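Local coordinates for type III secretion system effector protein ExoU (Pseudomonas fluorescens, PDB 4QMK) that probably acts as a patatin-like phospholipase toxin, delivered by type III secretion and directed to host plasma membranes through a phosphatidylinositol 4,5-bisphosphate binding domain, at residues L187-N190 with E191-S195; G249-G253 with R254-V258; Q427-E430 with L431-E434; L483-A486 with I487-N491. All blocks are in the same frame, centred on the assembly; numbering follows the deposited sequence.

In the fold
The four contacts follow one another along the chain, and none touches another. Contacts 1 and 2 both fall in the patatin-like phospholipase region, with centres about 30 Å apart. Contact 1 is a turn of helix 183-201. Contact 2 is the hairpin end of strands 242-251 and 254-260, at one border of the mixed sheet. Contact 3 closes helix 408-431 just before strand 434-438, an outer strand of the separate antiparallel sheet. Contact 4 lies near the end of helix 464-491, with its centre about 47 Å from that of contact 2, across the chain's centre. Contact 3 thus leads from a helix into the antiparallel sheet, while contact 4 lies among helices.

Contact 1. Residues L187-N190 with E191-S195; sequences LIRN and ESRQS
Asn190 and Arg193 meet through their side chains on one turn of helix 183-201. Arg193 NH1 gives a hydrogen bond of 2.8 Å to Asn190 OD1. The acceptor lies in the guanidinium plane and the donor in the carbonyl plane of the amide. The bond is bent all the same, with 137° at the hydrogen. The two side chains run side by side, and their flat groups are turned 53° apart. Arg193 NH1 also rests 3.6 Å from Arg189 CG, while Arg189 O sits over one guanidinium face, toward its rim. CG of Arg193 is anti to the backbone N (chi1 -155°), and a bend at chi3 brings the guanidinium back over the preceding turn.

On the helix backbone, Glu191 N bonds to Leu187 O at 2.9 Å and Gln194 N to Asn190 O at 2.9 Å. Ile188 O accepts Ser192 N, and Ser192 OG lies 2.8 Å from the same oxygen. Ile188 packs on Ile108 and Ala111 of helix 107-114. Arg189 turns its own charged end to Asp269 and Glu185. These acids probably balance its charge and so ease its closeness to Arg193; Arg189 NE and Arg193 NH2 are 5.5 Å apart.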
loop_
_atom_site.group_PDB
_atom_site.type_symbol
_atom_site.label_atom_id
_atom_site.label_comp_id
_atom_site.label_asym_id
_atom_site.label_seq_id
_atom_site.Cartn_x
_atom_site.Cartn_y
_atom_site.Cartn_z
ATOM N N LEU A 187 -18.018 14.712 -9.226
ATOM C CA LEU A 187 -17.761 15.886 -10.026
ATOM C C LEU A 187 -16.248 16.112 -10.146
ATOM O O LEU A 187 -15.710 16.197 -11.243
ATOM C CB LEU A 187 -18.401 17.085 -9.384
ATOM C CG LEU A 187 -17.892 18.392 -10.015
ATOM C CD1 LEU A 187 -18.996 19.064 -10.821
ATOM C CD2 LEU A 187 -17.366 19.392 -8.984
ATOM N N ILE A 188 -15.569 16.192 -9.007
ATOM C CA ILE A 188 -14.136 16.382 -9.002
ATOM C C ILE A 188 -13.459 15.280 -9.812
ATOM O O ILE A 188 -12.619 15.555 -10.667
ATOM C CB ILE A 188 -13.552 16.394 -7.562
ATOM C CG1 ILE A 188 -14.115 17.572 -6.773
ATOM C CG2 ILE A 188 -12.024 16.542 -7.548
ATOM C CD1 ILE A 188 -13.592 17.639 -5.345
ATOM N N ARG A 189 -13.813 14.035 -9.541
ATOM C CA ARG A 189 -13.159 12.926 -10.214
ATOM C C ARG A 189 -13.377 12.922 -11.728
ATOM O O ARG A 189 -12.441 12.617 -12.479
ATOM C CB ARG A 189 -13.595 11.604 -9.614
ATOM C CG ARG A 189 -13.076 10.392 -10.371
ATOM C CD ARG A 189 -13.249 9.067 -9.644
ATOM N NE ARG A 189 -13.024 9.207 -8.216
ATOM C CZ ARG A 189 -13.992 9.403 -7.324
ATOM N NH1 ARG A 189 -15.282 9.437 -7.693
ATOM N NH2 ARG A 189 -13.664 9.542 -6.044
ATOM N N ASN A 190 -14.585 13.268 -12.178
ATOM C CA ASN A 190 -14.861 13.334 -13.614
ATOM C C ASN A 190 -14.067 14.457 -14.259
ATOM O O ASN A 190 -13.393 14.254 -15.278
ATOM C CB ASN A 190 -16.358 13.522 -13.912
ATOM C CG ASN A 190 -17.195 12.334 -13.470
ATOM O OD1 ASN A 190 -16.729 11.191 -13.486
ATOM N ND2 ASN A 190 -18.444 12.593 -13.084
ATOM N N GLU A 191 -14.145 15.631 -13.662
ATOM C CA GLU A 191 -13.495 16.810 -14.208
ATOM C C GLU A 191 -11.970 16.675 -14.267
ATOM O O GLU A 191 -11.350 17.093 -15.260
ATOM C CB GLU A 191 -13.920 18.043 -13.428
ATOM C CG GLU A 191 -15.401 18.340 -13.552
ATOM C CD GLU A 191 -15.783 18.756 -14.957
ATOM O OE1 GLU A 191 -15.036 19.568 -15.561
ATOM O OE2 GLU A 191 -16.827 18.238 -15.456
ATOM N N SER A 192 -11.355 16.077 -13.248
ATOM C CA SER A 192 -9.891 15.877 -13.275
ATOM C C SER A 192 -9.486 14.864 -14.355
ATOM O O SER A 192 -8.532 15.087 -15.107
ATOM C CB SER A 192 -9.352 15.475 -11.902
ATOM O OG SER A 192 -10.135 14.462 -11.303
ATOM N N ARG A 193 -10.242 13.772 -14.446
ATOM C CA ARG A 193 -10.051 12.738 -15.505
ATOM C C ARG A 193 -10.076 13.383 -16.904
ATOM O O ARG A 193 -9.103 13.260 -17.678
ATOM C CB ARG A 193 -11.157 11.663 -15.428
ATOM C CG ARG A 193 -10.788 10.297 -15.993
ATOM C CD ARG A 193 -11.979 9.362 -16.267
ATOM N NE ARG A 193 -13.146 9.612 -15.435
ATOM C CZ ARG A 193 -13.363 9.141 -14.203
ATOM N NH1 ARG A 193 -14.487 9.475 -13.577
ATOM N NH2 ARG A 193 -12.488 8.351 -13.582
ATOM N N GLN A 194 -11.187 14.062 -17.224
ATOM C CA GLN A 194 -11.365 14.677 -18.531
ATOM C C GLN A 194 -10.186 15.576 -18.824
ATOM O O GLN A 194 -9.459 15.357 -19.798
ATOM C CB GLN A 194 -12.710 15.380 -18.564
ATOM C CG GLN A 194 -12.901 16.555 -19.501
ATOM C CD GLN A 194 -14.358 17.011 -19.490
ATOM O OE1 GLN A 194 -15.110 16.748 -18.536
ATOM N NE2 GLN A 194 -14.771 17.680 -20.559
ATOM N N SER A 195 -9.936 16.507 -17.906
ATOM C CA SER A 195 -8.810 17.446 -18.014
ATOM C C SER A 195 -7.494 16.749 -18.244
ATOM O O SER A 195 -6.772 17.101 -19.162
ATOM C CB SER A 195 -8.715 18.274 -16.759
ATOM O OG SER A 195 -7.506 18.983 -16.739
#

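Contact 2. Residues G249-G253 with R254-V258; sequences GMFDG and RPQLV
Gly249 and Gln256 form a hydrogen-bonded antiparallel pair with two backbone bonds. Gln256 N reaches Gly249 O at 2.9 Å, and Gly249 N reaches Gln256 O at 3.1 Å. Phe251 and Arg254 make the second such pair. The bond from Phe251 N to Arg254 O is 3.0 Å and nearly straight, at 170°. The return bond, Arg254 N to Phe251 O at 3.2 Å, arrives well above the carbonyl plane. Between the pairs, Pro255 CA approaches Gly249 O at 3.1 Å as a CA-H...O contact.

This is a two-residue beta hairpin closed by a type I' turn from Phe251 to Arg254. Asp252 and Gly253 occupy it with positive phi. The turn joins the end of strand 242-251 to the start of strand 254-260, the chain's outermost strand on this side of the mixed sheet.

Apolar contacts fall on both faces. On one, Met250 lies alongside Pro255, with Met250 CE 3.6 Å from Pro255 CD. The bend at chi2 (-80°) lays SD by the Arg254-Pro255 peptide and CE beside the proline ring. On the other, Phe251 CD2 lies 3.7 Å from Gln256 CB, which comes to the ring obliquely. The side chains cross at about a right angle.

Arg157, of helix 140-157, bonds to Phe251 O and Gln256 OE1, and Arg254 NH2 bonds to Thr640 OG1. Helix 555-585 packs on Pro255 and Gln256 through Tyr582 and Glu579.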
loop_
_atom_site.group_PDB
_atom_site.type_symbol
_atom_site.label_atom_id
_atom_site.label_comp_id
_atom_site.label_asym_id
_atom_site.label_seq_id
_atom_site.Cartn_x
_atom_site.Cartn_y
_atom_site.Cartn_z
ATOM N N GLY A 249 -8.503 18.781 11.758
ATOM C CA GLY A 249 -9.675 18.284 12.405
ATOM C C GLY A 249 -9.487 18.253 13.887
ATOM O O GLY A 249 -8.398 18.422 14.378
ATOM N N MET A 250 -10.583 18.030 14.599
ATOM C CA MET A 250 -10.565 17.867 16.038
ATOM C C MET A 250 -10.872 16.412 16.379
ATOM O O MET A 250 -11.924 15.899 16.062
ATOM C CB MET A 250 -11.551 18.821 16.685
ATOM C CG MET A 250 -10.943 20.175 17.015
ATOM S SD MET A 250 -9.967 20.138 18.548
ATOM C CE MET A 250 -9.303 21.771 18.448
ATOM N N PHE A 251 -9.970 15.762 17.102
ATOM C CA PHE A 251 -10.088 14.371 17.395
ATOM C C PHE A 251 -9.758 14.185 18.845
ATOM O O PHE A 251 -8.618 14.401 19.242
ATOM C CB PHE A 251 -9.092 13.610 16.546
ATOM C CG PHE A 251 -9.316 13.726 15.037
ATOM C CD1 PHE A 251 -10.201 12.882 14.376
ATOM C CD2 PHE A 251 -8.567 14.593 14.287
ATOM C CE1 PHE A 251 -10.365 12.943 13.010
ATOM C CE2 PHE A 251 -8.729 14.670 12.919
ATOM C CZ PHE A 251 -9.631 13.849 12.280
ATOM N N ASP A 252 -10.742 13.778 19.648
ATOM C CA ASP A 252 -10.536 13.511 21.070
ATOM C C ASP A 252 -9.996 14.740 21.818
ATOM O O ASP A 252 -9.123 14.621 22.697
ATOM C CB ASP A 252 -9.601 12.289 21.250
ATOM C CG ASP A 252 -9.399 11.901 22.719
ATOM O OD1 ASP A 252 -10.399 11.791 23.451
ATOM O OD2 ASP A 252 -8.233 11.706 23.135
ATOM N N GLY A 253 -10.501 15.917 21.450
ATOM C CA GLY A 253 -10.127 17.168 22.104
ATOM C C GLY A 253 -8.848 17.848 21.634
ATOM O O GLY A 253 -8.505 18.924 22.137
ATOM N N ARG A 254 -8.155 17.262 20.646
ATOM C CA ARG A 254 -6.903 17.827 20.134
ATOM C C ARG A 254 -6.990 18.006 18.601
ATOM O O ARG A 254 -7.438 17.120 17.908
ATOM C CB ARG A 254 -5.744 16.889 20.485
ATOM C CG ARG A 254 -5.553 16.738 21.968
ATOM C CD ARG A 254 -4.997 15.388 22.426
ATOM N NE ARG A 254 -3.546 15.254 22.296
ATOM C CZ ARG A 254 -2.675 15.485 23.278
ATOM N NH1 ARG A 254 -3.085 15.872 24.490
ATOM N NH2 ARG A 254 -1.382 15.320 23.045
ATOM N N PRO A 255 -6.512 19.135 18.086
ATOM C CA PRO A 255 -6.405 19.279 16.660
ATOM C C PRO A 255 -5.309 18.415 16.062
ATOM O O PRO A 255 -4.237 18.247 16.687
ATOM C CB PRO A 255 -6.039 20.759 16.476
ATOM C CG PRO A 255 -5.328 21.119 17.735
ATOM C CD PRO A 255 -5.982 20.301 18.810
ATOM N N GLN A 256 -5.586 17.892 14.861
ATOM C CA GLN A 256 -4.625 17.109 14.063
ATOM C C GLN A 256 -4.547 17.620 12.657
ATOM O O GLN A 256 -5.555 17.800 12.043
ATOM C CB GLN A 256 -5.020 15.635 13.942
ATOM C CG GLN A 256 -4.941 14.858 15.216
ATOM C CD GLN A 256 -3.590 14.227 15.521
ATOM O OE1 GLN A 256 -3.536 13.371 16.358
ATOM N NE2 GLN A 256 -2.528 14.596 14.806
ATOM N N LEU A 257 -3.338 17.835 12.169
ATOM C CA LEU A 257 -3.135 18.157 10.786
ATOM C C LEU A 257 -3.271 16.884 9.981
ATOM O O LEU A 257 -2.543 15.912 10.203
ATOM C CB LEU A 257 -1.736 18.627 10.469
ATOM C CG LEU A 257 -1.212 20.045 10.438
ATOM C CD1 LEU A 257 -2.293 20.952 9.882
ATOM C CD2 LEU A 257 -0.686 20.555 11.749
ATOM N N VAL A 258 -4.187 16.893 9.034
ATOM C CA VAL A 258 -4.338 15.786 8.131
ATOM C C VAL A 258 -3.649 16.193 6.827
ATOM O O VAL A 258 -3.793 17.327 6.386
ATOM C CB VAL A 258 -5.802 15.515 7.902
ATOM C CG1 VAL A 258 -6.010 14.359 6.964
ATOM C CG2 VAL A 258 -6.465 15.254 9.220
#

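Contact 3. Residues Q427-E430 with L431-E434; sequences QQRE and LERE
The C-terminal end of helix 408-431 gives way here to the short link that leads into strand 434-438. Leu431 and Glu432 bond back to the last turn in a tightened, i to i-3 pattern. Leu431 N donates to Gln428 O at 3.0 Å. Glu432 N donates to Arg429 O at 3.3 Å. In both bonds the donor stands far above the carbonyl plane.

Side chains add to the closure. Gln428 NE2 gives a nearly straight bond, 173° at the hydrogen, to Glu432 OE2 at 2.8 Å. The oxygen lies in the amide plane but is met from above the carboxylate plane. CG of Gln428 is anti to the backbone N (chi1 174°), and a bend at chi2 turns the amide along the helix toward Glu432. The Arg429 guanidinium passes the same glutamate, with NH1 3.7 Å from Glu432 CG. Its NE forms a salt bridge with Glu331; Arg429 NH1 and Glu432 OE2, 4.8 Å apart, are not in contact.

Past the helix end the chain is extended, and Glu434 joins Val61 by backbone hydrogen bonding. Glu430 pairs outward with Lys93. Arg433 folds back over the turn, and its NH1 grips two carbonyl oxygens in or near the guanidinium plane. Arg433 NH1 is 2.7 Å from Glu430 O and 2.7 Å from Glu432 O.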
loop_
_atom_site.group_PDB
_atom_site.type_symbol
_atom_site.label_atom_id
_atom_site.label_comp_id
_atom_site.label_asym_id
_atom_site.label_seq_id
_atom_site.Cartn_x
_atom_site.Cartn_y
_atom_site.Cartn_z
ATOM N N GLN A 427 2.948 41.837 -9.704
ATOM C CA GLN A 427 3.744 42.932 -10.222
ATOM C C GLN A 427 4.681 43.465 -9.151
ATOM O O GLN A 427 5.868 43.614 -9.391
ATOM C CB GLN A 427 2.845 44.042 -10.757
ATOM C CG GLN A 427 2.175 43.776 -12.114
ATOM C CD GLN A 427 3.151 43.808 -13.295
ATOM O OE1 GLN A 427 3.943 42.878 -13.501
ATOM N NE2 GLN A 427 3.105 44.895 -14.073
ATOM N N GLN A 428 4.159 43.715 -7.957
ATOM C CA GLN A 428 4.940 44.220 -6.818
ATOM C C GLN A 428 6.067 43.275 -6.489
ATOM O O GLN A 428 7.187 43.687 -6.140
ATOM C CB GLN A 428 4.030 44.383 -5.604
ATOM C CG GLN A 428 4.738 44.766 -4.307
ATOM C CD GLN A 428 5.352 46.151 -4.415
ATOM O OE1 GLN A 428 4.711 47.067 -4.935
ATOM N NE2 GLN A 428 6.602 46.310 -3.962
ATOM N N ARG A 429 5.794 41.987 -6.555
ATOM C CA ARG A 429 6.836 41.033 -6.268
ATOM C C ARG A 429 8.042 41.207 -7.240
ATOM O O ARG A 429 9.199 41.036 -6.853
ATOM C CB ARG A 429 6.306 39.595 -6.332
ATOM C CG ARG A 429 5.298 39.209 -5.267
ATOM C CD ARG A 429 5.856 39.294 -3.862
ATOM N NE ARG A 429 6.910 38.300 -3.613
ATOM C CZ ARG A 429 7.911 38.460 -2.734
ATOM N NH1 ARG A 429 8.004 39.549 -2.036
ATOM N NH2 ARG A 429 8.806 37.535 -2.572
ATOM N N GLU A 430 7.789 41.539 -8.484
ATOM C CA GLU A 430 8.901 41.740 -9.419
ATOM C C GLU A 430 9.811 42.945 -9.070
ATOM O O GLU A 430 10.939 43.015 -9.541
ATOM C CB GLU A 430 8.385 41.933 -10.821
ATOM C CG GLU A 430 7.726 40.726 -11.439
ATOM C CD GLU A 430 7.514 40.946 -12.918
ATOM O OE1 GLU A 430 7.876 42.056 -13.392
ATOM O OE2 GLU A 430 7.009 40.037 -13.612
ATOM N N LEU A 431 9.314 43.876 -8.257
ATOM C CA LEU A 431 10.065 45.042 -7.877
ATOM C C LEU A 431 10.967 44.834 -6.609
ATOM O O LEU A 431 11.777 45.680 -6.277
ATOM C CB LEU A 431 9.100 46.196 -7.621
ATOM C CG LEU A 431 8.189 46.584 -8.789
ATOM C CD1 LEU A 431 7.388 47.825 -8.430
ATOM C CD2 LEU A 431 9.009 46.813 -10.067
ATOM N N GLU A 432 10.804 43.746 -5.886
ATOM C CA GLU A 432 11.561 43.576 -4.688
ATOM C C GLU A 432 12.968 43.203 -5.063
ATOM O O GLU A 432 13.199 42.539 -6.060
ATOM C CB GLU A 432 10.998 42.463 -3.811
ATOM C CG GLU A 432 9.550 42.596 -3.449
ATOM C CD GLU A 432 9.210 43.789 -2.560
ATOM O OE1 GLU A 432 10.021 44.185 -1.720
ATOM O OE2 GLU A 432 8.070 44.308 -2.688
ATOM N N ARG A 433 13.912 43.585 -4.221
ATOM C CA ARG A 433 15.316 43.240 -4.422
ATOM C C ARG A 433 15.941 42.855 -3.129
ATOM O O ARG A 433 15.638 43.426 -2.119
ATOM C CB ARG A 433 16.083 44.420 -4.981
ATOM C CG ARG A 433 15.696 44.791 -6.376
ATOM C CD ARG A 433 16.006 43.708 -7.411
ATOM N NE ARG A 433 15.599 44.172 -8.734
ATOM C CZ ARG A 433 14.381 44.079 -9.243
ATOM N NH1 ARG A 433 13.393 43.539 -8.541
ATOM N NH2 ARG A 433 14.136 44.554 -10.481
ATOM N N GLU A 434 16.896 41.954 -3.187
ATOM C CA GLU A 434 17.563 41.493 -2.012
ATOM C C GLU A 434 19.048 41.403 -2.355
ATOM O O GLU A 434 19.395 41.044 -3.481
ATOM C CB GLU A 434 16.958 40.163 -1.655
ATOM C CG GLU A 434 17.323 39.596 -0.307
ATOM C CD GLU A 434 16.639 38.250 -0.090
ATOM O OE1 GLU A 434 16.772 37.343 -0.986
ATOM O OE2 GLU A 434 15.963 38.115 0.965
#

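Contact 4. Residues L483-A486 with I487-N491; sequences LDTA and IAEAN
Thr485 O receives the shortest backbone bond of this helical turn, from Glu489 N at 2.9 Å. Glu489 CG also crowds the same oxygen, at 3.0 Å. The Glu489 side chain has CG anti to the carbonyl carbon (chi1 -57°) and bends at chi2. This lays its carboxylate beside Thr485, where OE2 sits 3.6 Å from Thr485 CG2. The two side chains point the same way. The methyl is what touches the carboxylate, while Thr485 OG1 turns back to Gln481 O in a weak hydrogen bond.

The other bonds continue the regular i to i-4 ladder of an alpha helix. Ala488 N meets Asp484 O at 3.0 Å. Ile487 N meets Leu483 O at 3.1 Å, and Ala490 N meets Ala486 O at 3.1 Å. Ile487 CG1 lies against Leu483 O, 3.2 Å away. Ala490 meets Leu497 and Thr500 of the loop that follows the helix.

These residues belong to the last turns of helix 464-491, and helices 501-513 and 533-544 pack against it here. Leu483, Ala486 and Ile487 pack on Ala506, Leu510 and Leu503 of helix 501-513. Leu483 and Ile487 also reach Phe535 and Leu538 of helix 533-544, to which Asp484 is joined by hydrogen bonding with Asn534, and Asn491 with Gln537.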
loop_
_atom_site.group_PDB
_atom_site.type_symbol
_atom_site.label_atom_id
_atom_site.label_comp_id
_atom_site.label_asym_id
_atom_site.label_seq_id
_atom_site.Cartn_x
_atom_site.Cartn_y
_atom_site.Cartn_z
ATOM N N LEU A 483 30.440 9.846 -11.900
ATOM C CA LEU A 483 30.016 9.060 -10.727
ATOM C C LEU A 483 28.683 8.463 -10.997
ATOM O O LEU A 483 28.472 7.282 -10.721
ATOM C CB LEU A 483 29.937 9.917 -9.462
ATOM C CG LEU A 483 29.531 9.172 -8.222
ATOM C CD1 LEU A 483 30.551 8.088 -7.951
ATOM C CD2 LEU A 483 29.429 10.111 -7.041
ATOM N N ASP A 484 27.753 9.277 -11.493
ATOM C CA ASP A 484 26.427 8.759 -11.823
ATOM C C ASP A 484 26.551 7.586 -12.805
ATOM O O ASP A 484 25.893 6.555 -12.640
ATOM C CB ASP A 484 25.542 9.849 -12.426
ATOM C CG ASP A 484 24.144 9.355 -12.728
ATOM O OD1 ASP A 484 23.372 9.074 -11.778
ATOM O OD2 ASP A 484 23.816 9.242 -13.908
ATOM N N THR A 485 27.410 7.747 -13.809
ATOM C CA THR A 485 27.612 6.701 -14.805
ATOM C C THR A 485 28.128 5.423 -14.186
ATOM O O THR A 485 27.653 4.340 -14.503
ATOM C CB THR A 485 28.573 7.146 -15.923
ATOM O OG1 THR A 485 27.905 8.075 -16.789
ATOM C CG2 THR A 485 29.033 5.946 -16.757
ATOM N N ALA A 486 29.114 5.529 -13.313
ATOM C CA ALA A 486 29.654 4.333 -12.691
ATOM C C ALA A 486 28.601 3.575 -11.883
ATOM O O ALA A 486 28.653 2.369 -11.812
ATOM C CB ALA A 486 30.850 4.680 -11.834
ATOM N N ILE A 487 27.653 4.297 -11.263
ATOM C CA ILE A 487 26.570 3.683 -10.503
ATOM C C ILE A 487 25.658 2.958 -11.490
ATOM O O ILE A 487 25.289 1.818 -11.250
ATOM C CB ILE A 487 25.702 4.710 -9.741
ATOM C CG1 ILE A 487 26.508 5.653 -8.833
ATOM C CG2 ILE A 487 24.654 3.997 -8.914
ATOM C CD1 ILE A 487 27.016 5.030 -7.555
ATOM N N ALA A 488 25.252 3.629 -12.577
ATOM C CA ALA A 488 24.458 2.987 -13.643
ATOM C C ALA A 488 25.118 1.703 -14.157
ATOM O O ALA A 488 24.455 0.702 -14.297
ATOM C CB ALA A 488 24.230 3.948 -14.806
ATOM N N GLU A 489 26.427 1.750 -14.407
ATOM C CA GLU A 489 27.218 0.589 -14.845
ATOM C C GLU A 489 27.135 -0.568 -13.868
ATOM O O GLU A 489 26.895 -1.685 -14.259
ATOM C CB GLU A 489 28.710 0.942 -14.978
ATOM C CG GLU A 489 29.078 2.092 -15.926
ATOM C CD GLU A 489 28.935 1.759 -17.393
ATOM O OE1 GLU A 489 28.701 0.568 -17.694
ATOM O OE2 GLU A 489 29.044 2.691 -18.246
ATOM N N ALA A 490 27.381 -0.314 -12.600
ATOM C CA ALA A 490 27.312 -1.355 -11.572
ATOM C C ALA A 490 25.912 -1.961 -11.454
ATOM O O ALA A 490 25.783 -3.136 -11.108
ATOM C CB ALA A 490 27.744 -0.802 -10.209
ATOM N N ASN A 491 24.871 -1.154 -11.699
ATOM C CA ASN A 491 23.478 -1.635 -11.642
ATOM C C ASN A 491 23.075 -2.519 -12.813
ATOM O O ASN A 491 22.052 -3.198 -12.738
ATOM C CB ASN A 491 22.477 -0.470 -11.499
ATOM C CG ASN A 491 22.433 0.102 -10.073
ATOM O OD1 ASN A 491 22.602 -0.616 -9.086
ATOM N ND2 ASN A 491 22.173 1.394 -9.972
#